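Charybdin (PDB 2B7U) is a ribosome-inactivating protein from the plant Charybdis maritima, built as a single chain that combines helices with a mixed beta-sheet. Local coordinates at residues N134-L145 and S157-F165; E167-H177 and P191-W202. All blocks are in the same frame, centred on the assembly; numbering follows the deposited sequence.

Contact 1 (N134-L145 and S157-F165); sequences NKNALQDAVSKL and SLIVVSQMF
Ala141 and Ser157 mark where two consecutive helices, 135-147 and 151-170, come closest, with CA atoms only 4.4 Å apart. Their small side chains illustrate how steeply crossed helices (128° between N-to-C directions) can meet: the methyl CB of Ala141 sits 3.9 Å from CB of Ser157. Packing stays dense along the buried flank. Leu145 lays CG against Ser157 CB at 3.6 Å and spreads its two methyls, CD1 against Val161 CG2 and CD2 against Leu158 CD2. Further along, Leu138 has CG anti to the backbone N (chi1 -170°), which brings its methyls to Phe165; CD1 arrives at the ring edge, in its plane, 3.8 Å from CE2. The thioether of Met164 packs with SD 4.2 Å from Leu138 CB and CE 3.9 Å from Asn134 O.

The other flank is thinner. There the exposed Lys144 touches Ser157 with its CB, 3.4 Å from OG, then bends at chi2 and again at chi4, carrying off the amine, which makes a long, weak ion pair with Asp153. No hydrogen bond spans the two helices, and Ser157 OG bonds instead to Asp153 O of its own helix, so shape complementarity and apolar burial hold this pair together.

Contact 2 (E167-H177 and P191-W202); sequences EATRFVDIANH and PQWMQNDLEKNW
Pro191 lays its CD over one face of the His177 imidazole, 3.6 Å from NE2, while that nitrogen bonds to Lys189 O. The six-membered ring of Trp193 reaches Asp173, CH2 meeting OD2 at the ring edge, 3.9 Å away; Asp173 OD1 bonds to a bound MES molecule. Straight past CG, Met194 runs alongside Ile174, SD 4.0 Å from CG1, and ends with CE against Asp173 O. A pi-helical turn at 194-199 then brings in Leu198, whose CB stands over the centre of the Phe171 ring. Phe171 closes the Glu-Ala-x-Arg-Phe signature of ribosome-inactivating proteins, at the break between helices 151-170 and 172-180.

Glu199 stacks its carboxylate on that of Glu167, planes 13° apart. Arg170 NH1 probably offsets the charge, with a salt bridge to Glu167 OE2 (3.0 Å) and a hydrogen bond to OE1; Tyr117 OH bonds Glu167 OE2 and Gln163 NE2 bonds Glu199 OE1. A water donates to Glu167 OE1 (2.6 Å) and Glu199 O (2.8 Å). Ending a type I turn from Glu199, Trp202, its CG swung opposite the backbone N (chi1 -176°), presents its indole face: Arg170 CG lies over the five-membered ring, Arg170 NE comes within 3.3 Å of Trp202 CE3, and Arg170 CZ makes an off-centre cation-pi contact with the six-membered ring. The edge of Trp202 meets the Phe171 face, offset edge-to-face; Arg170 NH2 bonds Asp77 O, Trp202 NE1 Ile242 O.

How the contacts relate
Both contacts are buried and both draw on helix 151-170, contact 1 on its middle and contact 2 on its C-terminal end, with centres about 17 Å apart. They join directly: Gln163 NE2 lies 2.9 Å from Glu199 OE1, a probable hydrogen bond from one contact into the other. The chemistry changes along this shared helix. Contact 1, where the helix pair packs near strands 56-64 and 80-84, is apolar, mostly aliphatic with one phenyl ring and a thioether, and ends on its solvent side with an exposed lysine. Contact 2, nearer the centre of the chain, mixes aromatic faces with carboxylates, a guanidinium group and a bridging water, and reaches a bound MES through the partly exposed Asp173.

Contact 1 (N134-L145 and S157-F165)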
loop_
_atom_site.group_PDB
_atom_site.type_symbol
_atom_site.label_atom_id
_atom_site.label_comp_id
_atom_site.label_asym_id
_atom_site.label_seq_id
_atom_site.Cartn_x
_atom_site.Cartn_y
_atom_site.Cartn_z
ATOM N N ASN A 134 -9.145 -6.722 -10.949
ATOM C CA ASN A 134 -9.229 -8.173 -10.917
ATOM C C ASN A 134 -7.907 -8.789 -11.408
ATOM O O ASN A 134 -6.929 -8.084 -11.659
ATOM C CB ASN A 134 -10.457 -8.666 -11.683
ATOM C CG ASN A 134 -10.419 -8.338 -13.149
ATOM O OD1 ASN A 134 -9.427 -7.826 -13.670
ATOM N ND2 ASN A 134 -11.510 -8.659 -13.845
ATOM N N LYS A 135 -7.880 -10.108 -11.563
ATOM C CA LYS A 135 -6.671 -10.799 -11.992
ATOM C C LYS A 135 -6.240 -10.356 -13.389
ATOM O O LYS A 135 -5.057 -10.142 -13.657
ATOM C CB LYS A 135 -6.911 -12.313 -11.968
ATOM C CG LYS A 135 -5.731 -13.176 -12.327
ATOM C CD LYS A 135 -6.134 -14.629 -12.213
ATOM C CE LYS A 135 -5.031 -15.584 -12.599
ATOM N NZ LYS A 135 -5.460 -17.010 -12.369
ATOM N N ASN A 136 -7.211 -10.220 -14.285
ATOM C CA ASN A 136 -6.913 -9.745 -15.635
ATOM C C ASN A 136 -6.266 -8.358 -15.606
ATOM O O ASN A 136 -5.331 -8.098 -16.355
ATOM C CB ASN A 136 -8.168 -9.754 -16.510
ATOM C CG ASN A 136 -8.637 -11.172 -16.875
ATOM O OD1 ASN A 136 -9.828 -11.403 -17.048
ATOM N ND2 ASN A 136 -7.705 -12.106 -17.004
ATOM N N ALA A 137 -6.735 -7.475 -14.718
ATOM C CA ALA A 137 -6.154 -6.126 -14.611
ATOM C C ALA A 137 -4.730 -6.173 -14.064
ATOM O O ALA A 137 -3.862 -5.401 -14.485
ATOM C CB ALA A 137 -7.031 -5.226 -13.764
ATOM N N LEU A 138 -4.485 -7.068 -13.120
ATOM C CA LEU A 138 -3.149 -7.225 -12.572
ATOM C C LEU A 138 -2.196 -7.785 -13.626
ATOM O O LEU A 138 -1.064 -7.366 -13.719
ATOM C CB LEU A 138 -3.199 -8.095 -11.328
ATOM C CG LEU A 138 -1.944 -8.174 -10.484
ATOM C CD1 LEU A 138 -1.406 -6.784 -10.124
ATOM C CD2 LEU A 138 -2.255 -9.035 -9.263
ATOM N N GLN A 139 -2.672 -8.713 -14.445
ATOM C CA GLN A 139 -1.874 -9.243 -15.519
ATOM C C GLN A 139 -1.477 -8.131 -16.487
ATOM O O GLN A 139 -0.306 -8.002 -16.880
ATOM C CB GLN A 139 -2.656 -10.338 -16.244
ATOM C CG GLN A 139 -2.784 -11.632 -15.447
ATOM C CD GLN A 139 -3.730 -12.665 -16.081
ATOM O OE1 GLN A 139 -3.952 -13.733 -15.511
ATOM N NE2 GLN A 139 -4.283 -12.348 -17.241
ATOM N N ASP A 140 -2.447 -7.306 -16.847
ATOM C CA ASP A 140 -2.187 -6.184 -17.741
ATOM C C ASP A 140 -1.209 -5.180 -17.132
ATOM O O ASP A 140 -0.357 -4.610 -17.813
ATOM C CB ASP A 140 -3.500 -5.484 -18.100
ATOM C CG ASP A 140 -4.471 -6.390 -18.817
ATOM O OD1 ASP A 140 -4.024 -7.377 -19.463
ATOM O OD2 ASP A 140 -5.695 -6.119 -18.727
ATOM N N ALA A 141 -1.337 -4.945 -15.834
ATOM C CA ALA A 141 -0.438 -4.032 -15.157
ATOM C C ALA A 141 0.995 -4.496 -15.203
ATOM O O ALA A 141 1.889 -3.693 -15.455
ATOM C CB ALA A 141 -0.858 -3.855 -13.714
ATOM N N VAL A 142 1.253 -5.770 -14.943
ATOM C CA VAL A 142 2.669 -6.191 -15.034
ATOM C C VAL A 142 3.186 -6.131 -16.479
ATOM O O VAL A 142 4.312 -5.709 -16.712
ATOM C CB VAL A 142 3.111 -7.468 -14.200
ATOM C CG1 VAL A 142 2.056 -7.966 -13.186
ATOM C CG2 VAL A 142 3.772 -8.509 -15.016
ATOM N N SER A 143 2.344 -6.474 -17.454
ATOM C CA SER A 143 2.751 -6.367 -18.858
ATOM C C SER A 143 3.148 -4.948 -19.229
ATOM O O SER A 143 4.163 -4.715 -19.880
ATOM C CB SER A 143 1.624 -6.838 -19.771
ATOM O OG SER A 143 1.321 -8.184 -19.519
ATOM N N LYS A 144 2.349 -3.975 -18.803
ATOM C CA LYS A 144 2.640 -2.597 -19.134
ATOM C C LYS A 144 3.875 -2.087 -18.398
ATOM O O LYS A 144 4.713 -1.423 -18.973
ATOM C CB LYS A 144 1.439 -1.712 -18.820
ATOM C CG LYS A 144 0.254 -1.970 -19.714
ATOM C CD LYS A 144 0.493 -1.514 -21.139
ATOM C CE LYS A 144 -0.786 -1.657 -21.992
ATOM N NZ LYS A 144 -2.035 -1.304 -21.245
ATOM N N LEU A 145 3.995 -2.396 -17.112
ATOM C CA LEU A 145 5.134 -1.910 -16.358
ATOM C C LEU A 145 6.452 -2.492 -16.869
ATOM O O LEU A 145 7.477 -1.796 -16.888
ATOM C CB LEU A 145 4.931 -2.151 -14.846
ATOM C CG LEU A 145 3.867 -1.254 -14.193
ATOM C CD1 LEU A 145 3.529 -1.758 -12.811
ATOM C CD2 LEU A 145 4.293 0.211 -14.163
ATOM N N SER A 157 -1.223 1.434 -14.283
ATOM C CA SER A 157 -0.720 0.188 -13.796
ATOM C C SER A 157 -0.235 0.298 -12.347
ATOM O O SER A 157 -0.415 -0.640 -11.560
ATOM C CB SER A 157 0.398 -0.293 -14.702
ATOM O OG SER A 157 -0.097 -0.522 -16.010
ATOM N N LEU A 158 0.418 1.414 -12.016
ATOM C CA LEU A 158 0.847 1.657 -10.634
ATOM C C LEU A 158 -0.339 1.814 -9.670
ATOM O O LEU A 158 -0.257 1.370 -8.506
ATOM C CB LEU A 158 1.798 2.861 -10.577
ATOM C CG LEU A 158 3.180 2.630 -11.217
ATOM C CD1 LEU A 158 3.978 3.955 -11.333
ATOM C CD2 LEU A 158 4.034 1.583 -10.460
ATOM N N ILE A 159 -1.457 2.368 -10.152
ATOM C CA ILE A 159 -2.670 2.406 -9.348
ATOM C C ILE A 159 -3.137 0.978 -9.024
ATOM O O ILE A 159 -3.469 0.665 -7.886
ATOM C CB ILE A 159 -3.806 3.181 -10.038
ATOM C CG1 ILE A 159 -3.427 4.644 -10.159
ATOM C CG2 ILE A 159 -5.088 3.029 -9.268
ATOM C CD1 ILE A 159 -4.249 5.434 -11.103
ATOM N N VAL A 160 -3.159 0.115 -10.039
ATOM C CA VAL A 160 -3.598 -1.249 -9.809
ATOM C C VAL A 160 -2.688 -1.951 -8.787
ATOM O O VAL A 160 -3.163 -2.594 -7.840
ATOM C CB VAL A 160 -3.660 -2.042 -11.152
ATOM C CG1 VAL A 160 -3.883 -3.499 -10.893
ATOM C CG2 VAL A 160 -4.763 -1.472 -12.022
ATOM N N VAL A 161 -1.372 -1.826 -8.950
ATOM C CA VAL A 161 -0.465 -2.438 -7.997
ATOM C C VAL A 161 -0.626 -1.838 -6.587
ATOM O O VAL A 161 -0.710 -2.560 -5.578
ATOM C CB VAL A 161 0.983 -2.313 -8.473
ATOM C CG1 VAL A 161 1.941 -2.711 -7.360
ATOM C CG2 VAL A 161 1.196 -3.128 -9.749
ATOM N N SER A 162 -0.705 -0.524 -6.495
ATOM C CA SER A 162 -0.889 0.131 -5.195
ATOM C C SER A 162 -2.169 -0.343 -4.516
ATOM O O SER A 162 -2.160 -0.610 -3.305
ATOM C CB SER A 162 -0.901 1.642 -5.358
ATOM O OG SER A 162 -0.912 2.275 -4.081
ATOM N N GLN A 163 -3.278 -0.422 -5.252
ATOM C CA GLN A 163 -4.539 -0.837 -4.666
ATOM C C GLN A 163 -4.481 -2.290 -4.237
ATOM O O GLN A 163 -4.815 -2.645 -3.100
ATOM C CB GLN A 163 -5.691 -0.605 -5.622
ATOM C CG GLN A 163 -6.025 0.846 -5.859
ATOM C CD GLN A 163 -6.694 1.468 -4.669
ATOM O OE1 GLN A 163 -7.367 0.783 -3.896
ATOM N NE2 GLN A 163 -6.491 2.779 -4.479
ATOM N N MET A 164 -4.032 -3.156 -5.129
ATOM C CA MET A 164 -4.116 -4.577 -4.840
ATOM C C MET A 164 -3.063 -5.124 -3.907
ATOM O O MET A 164 -3.235 -6.229 -3.371
ATOM C CB MET A 164 -4.144 -5.377 -6.155
ATOM C CG MET A 164 -5.310 -5.001 -7.002
ATOM S SD MET A 164 -5.502 -5.983 -8.527
ATOM C CE MET A 164 -6.134 -7.521 -7.859
ATOM N N PHE A 165 -1.982 -4.379 -3.687
ATOM C CA PHE A 165 -0.960 -4.815 -2.726
ATOM C C PHE A 165 -0.874 -3.877 -1.540
ATOM O O PHE A 165 -1.026 -4.328 -0.407
ATOM C CB PHE A 165 0.352 -5.081 -3.445
ATOM C CG PHE A 165 0.231 -6.236 -4.383
ATOM C CD1 PHE A 165 0.294 -7.524 -3.893
ATOM C CD2 PHE A 165 -0.079 -6.045 -5.705
ATOM C CE1 PHE A 165 0.113 -8.620 -4.709
ATOM C CE2 PHE A 165 -0.276 -7.143 -6.549
ATOM C CZ PHE A 165 -0.172 -8.437 -6.050
#

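Contact 2 (E167-H177 and P191-W202)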
loop_
_atom_site.group_PDB
_atom_site.type_symbol
_atom_site.label_atom_id
_atom_site.label_comp_id
_atom_site.label_asym_id
_atom_site.label_seq_id
_atom_site.Cartn_x
_atom_site.Cartn_y
_atom_site.Cartn_z
ATOM N N GLU A 167 -2.973 -1.103 -0.525
ATOM C CA GLU A 167 -4.209 -0.874 0.189
ATOM C C GLU A 167 -4.774 -2.186 0.760
ATOM O O GLU A 167 -5.327 -2.223 1.853
ATOM C CB GLU A 167 -5.237 -0.189 -0.691
ATOM C CG GLU A 167 -4.762 1.089 -1.347
ATOM C CD GLU A 167 -4.423 2.197 -0.394
ATOM O OE1 GLU A 167 -4.685 2.063 0.830
ATOM O OE2 GLU A 167 -3.864 3.222 -0.854
ATOM N N ALA A 168 -4.674 -3.279 0.003
ATOM C CA ALA A 168 -5.095 -4.594 0.514
ATOM C C ALA A 168 -4.311 -5.006 1.763
ATOM O O ALA A 168 -4.879 -5.566 2.705
ATOM C CB ALA A 168 -4.953 -5.651 -0.577
ATOM N N THR A 169 -3.013 -4.704 1.796
ATOM C CA THR A 169 -2.177 -4.995 2.961
ATOM C C THR A 169 -2.646 -4.166 4.163
ATOM O O THR A 169 -2.794 -4.681 5.269
ATOM C CB THR A 169 -0.707 -4.742 2.628
ATOM O OG1 THR A 169 -0.286 -5.717 1.647
ATOM C CG2 THR A 169 0.194 -4.859 3.818
ATOM N N ARG A 170 -2.981 -2.918 3.908
ATOM C CA ARG A 170 -3.441 -2.018 4.988
ATOM C C ARG A 170 -4.801 -2.378 5.573
ATOM O O ARG A 170 -5.025 -2.134 6.759
ATOM C CB ARG A 170 -3.478 -0.587 4.495
ATOM C CG ARG A 170 -2.164 0.060 4.124
ATOM C CD ARG A 170 -2.422 1.409 3.463
ATOM N NE ARG A 170 -1.184 2.149 3.245
ATOM C CZ ARG A 170 -0.838 2.749 2.108
ATOM N NH1 ARG A 170 -1.654 2.750 1.064
ATOM N NH2 ARG A 170 0.308 3.396 2.030
ATOM N N PHE A 171 -5.739 -2.875 4.768
ATOM C CA PHE A 171 -7.133 -3.059 5.216
ATOM C C PHE A 171 -7.697 -4.429 4.929
ATOM O O PHE A 171 -7.685 -4.889 3.795
ATOM C CB PHE A 171 -8.043 -2.014 4.576
ATOM C CG PHE A 171 -7.797 -0.613 5.087
ATOM C CD1 PHE A 171 -8.285 -0.241 6.325
ATOM C CD2 PHE A 171 -7.076 0.293 4.350
ATOM C CE1 PHE A 171 -8.054 1.044 6.787
ATOM C CE2 PHE A 171 -6.836 1.574 4.818
ATOM C CZ PHE A 171 -7.336 1.946 6.031
ATOM N N VAL A 172 -8.214 -5.064 5.969
ATOM C CA VAL A 172 -8.849 -6.369 5.869
ATOM C C VAL A 172 -9.936 -6.423 4.811
ATOM O O VAL A 172 -9.973 -7.364 4.005
ATOM C CB VAL A 172 -9.418 -6.778 7.272
ATOM C CG1 VAL A 172 -10.223 -8.076 7.189
ATOM C CG2 VAL A 172 -8.247 -6.894 8.279
ATOM N N ASP A 173 -10.820 -5.438 4.810
ATOM C CA ASP A 173 -12.020 -5.472 3.944
ATOM C C ASP A 173 -11.626 -5.297 2.477
ATOM O O ASP A 173 -12.310 -5.807 1.578
ATOM C CB ASP A 173 -13.017 -4.383 4.345
ATOM C CG ASP A 173 -13.653 -4.651 5.686
ATOM O OD1 ASP A 173 -14.284 -5.719 5.823
ATOM O OD2 ASP A 173 -13.495 -3.814 6.595
ATOM N N ILE A 174 -10.538 -4.572 2.237
ATOM C CA ILE A 174 -10.022 -4.344 0.880
ATOM C C ILE A 174 -9.388 -5.632 0.350
ATOM O O ILE A 174 -9.703 -6.064 -0.781
ATOM C CB ILE A 174 -9.072 -3.126 0.809
ATOM C CG1 ILE A 174 -9.844 -1.865 1.203
ATOM C CG2 ILE A 174 -8.523 -2.952 -0.593
ATOM C CD1 ILE A 174 -9.046 -0.593 1.181
ATOM N N ALA A 175 -8.526 -6.272 1.151
ATOM C CA ALA A 175 -7.974 -7.577 0.786
ATOM C C ALA A 175 -9.077 -8.580 0.475
ATOM O O ALA A 175 -9.005 -9.291 -0.535
ATOM C CB ALA A 175 -7.085 -8.134 1.846
ATOM N N ASN A 176 -10.089 -8.624 1.326
ATOM C CA ASN A 176 -11.231 -9.545 1.112
ATOM C C ASN A 176 -11.922 -9.252 -0.206
ATOM O O ASN A 176 -12.237 -10.174 -0.989
ATOM C CB ASN A 176 -12.253 -9.463 2.252
ATOM C CG ASN A 176 -11.771 -10.117 3.529
ATOM O OD1 ASN A 176 -10.817 -10.892 3.511
ATOM N ND2 ASN A 176 -12.443 -9.818 4.642
ATOM N N HIS A 177 -12.167 -7.968 -0.461
ATOM C CA HIS A 177 -12.907 -7.575 -1.634
ATOM C C HIS A 177 -12.189 -8.014 -2.891
ATOM O O HIS A 177 -12.802 -8.530 -3.839
ATOM C CB HIS A 177 -13.100 -6.059 -1.680
ATOM C CG HIS A 177 -13.826 -5.600 -2.900
ATOM N ND1 HIS A 177 -15.180 -5.786 -3.070
ATOM C CD2 HIS A 177 -13.384 -4.987 -4.021
ATOM C CE1 HIS A 177 -15.539 -5.304 -4.248
ATOM N NE2 HIS A 177 -14.472 -4.814 -4.842
ATOM N N PRO A 191 -15.337 -0.364 -3.972
ATOM C CA PRO A 191 -16.450 0.395 -3.404
ATOM C C PRO A 191 -15.995 1.756 -2.885
ATOM O O PRO A 191 -14.922 1.856 -2.317
ATOM C CB PRO A 191 -16.934 -0.492 -2.257
ATOM C CG PRO A 191 -16.488 -1.864 -2.636
ATOM C CD PRO A 191 -15.194 -1.675 -3.314
ATOM N N GLN A 192 -16.811 2.787 -3.075
ATOM C CA GLN A 192 -16.426 4.145 -2.689
ATOM C C GLN A 192 -16.117 4.244 -1.193
ATOM O O GLN A 192 -15.224 4.993 -0.790
ATOM C CB GLN A 192 -17.512 5.164 -3.087
ATOM C CG GLN A 192 -17.024 6.618 -3.012
ATOM C CD GLN A 192 -17.928 7.592 -3.763
ATOM O OE1 GLN A 192 -17.462 8.613 -4.290
ATOM N NE2 GLN A 192 -19.217 7.291 -3.802
ATOM N N TRP A 193 -16.828 3.490 -0.359
ATOM C CA TRP A 193 -16.585 3.573 1.080
ATOM C C TRP A 193 -15.175 3.101 1.442
ATOM O O TRP A 193 -14.547 3.607 2.387
ATOM C CB TRP A 193 -17.651 2.824 1.867
ATOM C CG TRP A 193 -17.577 1.328 1.920
ATOM C CD1 TRP A 193 -18.209 0.439 1.084
ATOM C CD2 TRP A 193 -16.873 0.546 2.881
ATOM N NE1 TRP A 193 -17.926 -0.849 1.478
ATOM C CE2 TRP A 193 -17.115 -0.811 2.582
ATOM C CE3 TRP A 193 -16.060 0.855 3.971
ATOM C CZ2 TRP A 193 -16.567 -1.844 3.336
ATOM C CZ3 TRP A 193 -15.533 -0.179 4.719
ATOM C CH2 TRP A 193 -15.784 -1.505 4.394
ATOM N N MET A 194 -14.679 2.114 0.700
ATOM C CA MET A 194 -13.311 1.627 0.900
ATOM C C MET A 194 -12.286 2.678 0.474
ATOM O O MET A 194 -11.238 2.821 1.107
ATOM C CB MET A 194 -13.092 0.304 0.169
ATOM C CG MET A 194 -13.892 -0.802 0.756
ATOM S SD MET A 194 -13.590 -2.399 -0.017
ATOM C CE MET A 194 -14.847 -3.360 0.834
ATOM N N GLN A 195 -12.554 3.423 -0.587
ATOM C CA GLN A 195 -11.691 4.567 -0.914
ATOM C C GLN A 195 -11.747 5.672 0.156
ATOM O O GLN A 195 -10.726 6.123 0.720
ATOM C CB GLN A 195 -12.093 5.150 -2.266
ATOM C CG GLN A 195 -11.223 6.328 -2.665
ATOM C CD GLN A 195 -11.774 7.064 -3.849
ATOM O OE1 GLN A 195 -12.915 7.527 -3.832
ATOM N NE2 GLN A 195 -10.976 7.184 -4.885
ATOM N N ASN A 196 -12.947 6.118 0.482
ATOM C CA ASN A 196 -13.095 7.341 1.245
ATOM C C ASN A 196 -13.069 7.169 2.757
ATOM O O ASN A 196 -12.630 8.077 3.518
ATOM C CB ASN A 196 -14.411 8.017 0.878
ATOM C CG ASN A 196 -14.460 8.509 -0.542
ATOM O OD1 ASN A 196 -15.547 8.782 -1.071
ATOM N ND2 ASN A 196 -13.309 8.660 -1.164
ATOM N N ASP A 197 -13.632 6.068 3.227
ATOM C CA ASP A 197 -13.688 5.820 4.661
ATOM C C ASP A 197 -12.414 5.120 5.129
ATOM O O ASP A 197 -11.948 5.368 6.239
ATOM C CB ASP A 197 -14.897 4.980 5.072
ATOM C CG ASP A 197 -16.218 5.542 4.583
ATOM O OD1 ASP A 197 -16.231 6.445 3.702
ATOM O OD2 ASP A 197 -17.252 5.017 5.045
ATOM N N LEU A 198 -11.881 4.213 4.311
ATOM C CA LEU A 198 -10.691 3.464 4.704
ATOM C C LEU A 198 -9.404 4.072 4.182
ATOM O O LEU A 198 -8.607 4.590 4.958
ATOM C CB LEU A 198 -10.796 2.005 4.259
ATOM C CG LEU A 198 -11.972 1.226 4.848
ATOM C CD1 LEU A 198 -11.920 -0.225 4.402
ATOM C CD2 LEU A 198 -11.975 1.299 6.371
ATOM N N GLU A 199 -9.191 4.007 2.868
ATOM C CA GLU A 199 -7.880 4.363 2.303
ATOM C C GLU A 199 -7.423 5.746 2.702
ATOM O O GLU A 199 -6.270 5.922 3.067
ATOM C CB GLU A 199 -7.847 4.193 0.794
ATOM C CG GLU A 199 -8.074 2.764 0.358
ATOM C CD GLU A 199 -7.959 2.533 -1.128
ATOM O OE1 GLU A 199 -7.680 3.501 -1.884
ATOM O OE2 GLU A 199 -8.152 1.361 -1.534
ATOM N N LYS A 200 -8.319 6.711 2.645
ATOM C CA LYS A 200 -7.938 8.090 2.955
ATOM C C LYS A 200 -7.624 8.319 4.421
ATOM O O LYS A 200 -7.033 9.357 4.752
ATOM C CB LYS A 200 -8.998 9.065 2.443
ATOM C CG LYS A 200 -9.064 9.304 0.909
ATOM C CD LYS A 200 -8.311 8.328 0.025
ATOM C CE LYS A 200 -6.832 8.683 -0.124
ATOM N NZ LYS A 200 -5.935 7.465 -0.193
ATOM N N ASN A 201 -8.004 7.364 5.273
ATOM C CA ASN A 201 -7.919 7.535 6.740
ATOM C C ASN A 201 -6.897 6.601 7.397
ATOM O O ASN A 201 -6.835 6.523 8.623
ATOM C CB ASN A 201 -9.283 7.280 7.361
ATOM C CG ASN A 201 -10.266 8.398 7.068
ATOM O OD1 ASN A 201 -11.449 8.154 6.751
ATOM N ND2 ASN A 201 -9.795 9.625 7.158
ATOM N N TRP A 202 -6.153 5.827 6.615
ATOM C CA TRP A 202 -5.198 4.868 7.216
ATOM C C TRP A 202 -4.221 5.537 8.170
ATOM O O TRP A 202 -3.958 5.017 9.236
ATOM C CB TRP A 202 -4.404 4.107 6.155
ATOM C CG TRP A 202 -3.483 3.038 6.698
ATOM C CD1 TRP A 202 -3.845 1.908 7.354
ATOM C CD2 TRP A 202 -2.061 3.036 6.628
ATOM N NE1 TRP A 202 -2.718 1.172 7.686
ATOM C CE2 TRP A 202 -1.617 1.839 7.227
ATOM C CE3 TRP A 202 -1.116 3.906 6.066
ATOM C CZ2 TRP A 202 -0.262 1.488 7.286
ATOM C CZ3 TRP A 202 0.236 3.555 6.122
ATOM C CH2 TRP A 202 0.635 2.352 6.720
HETATM O O HOH W 1 -4.355 3.898 2.711
#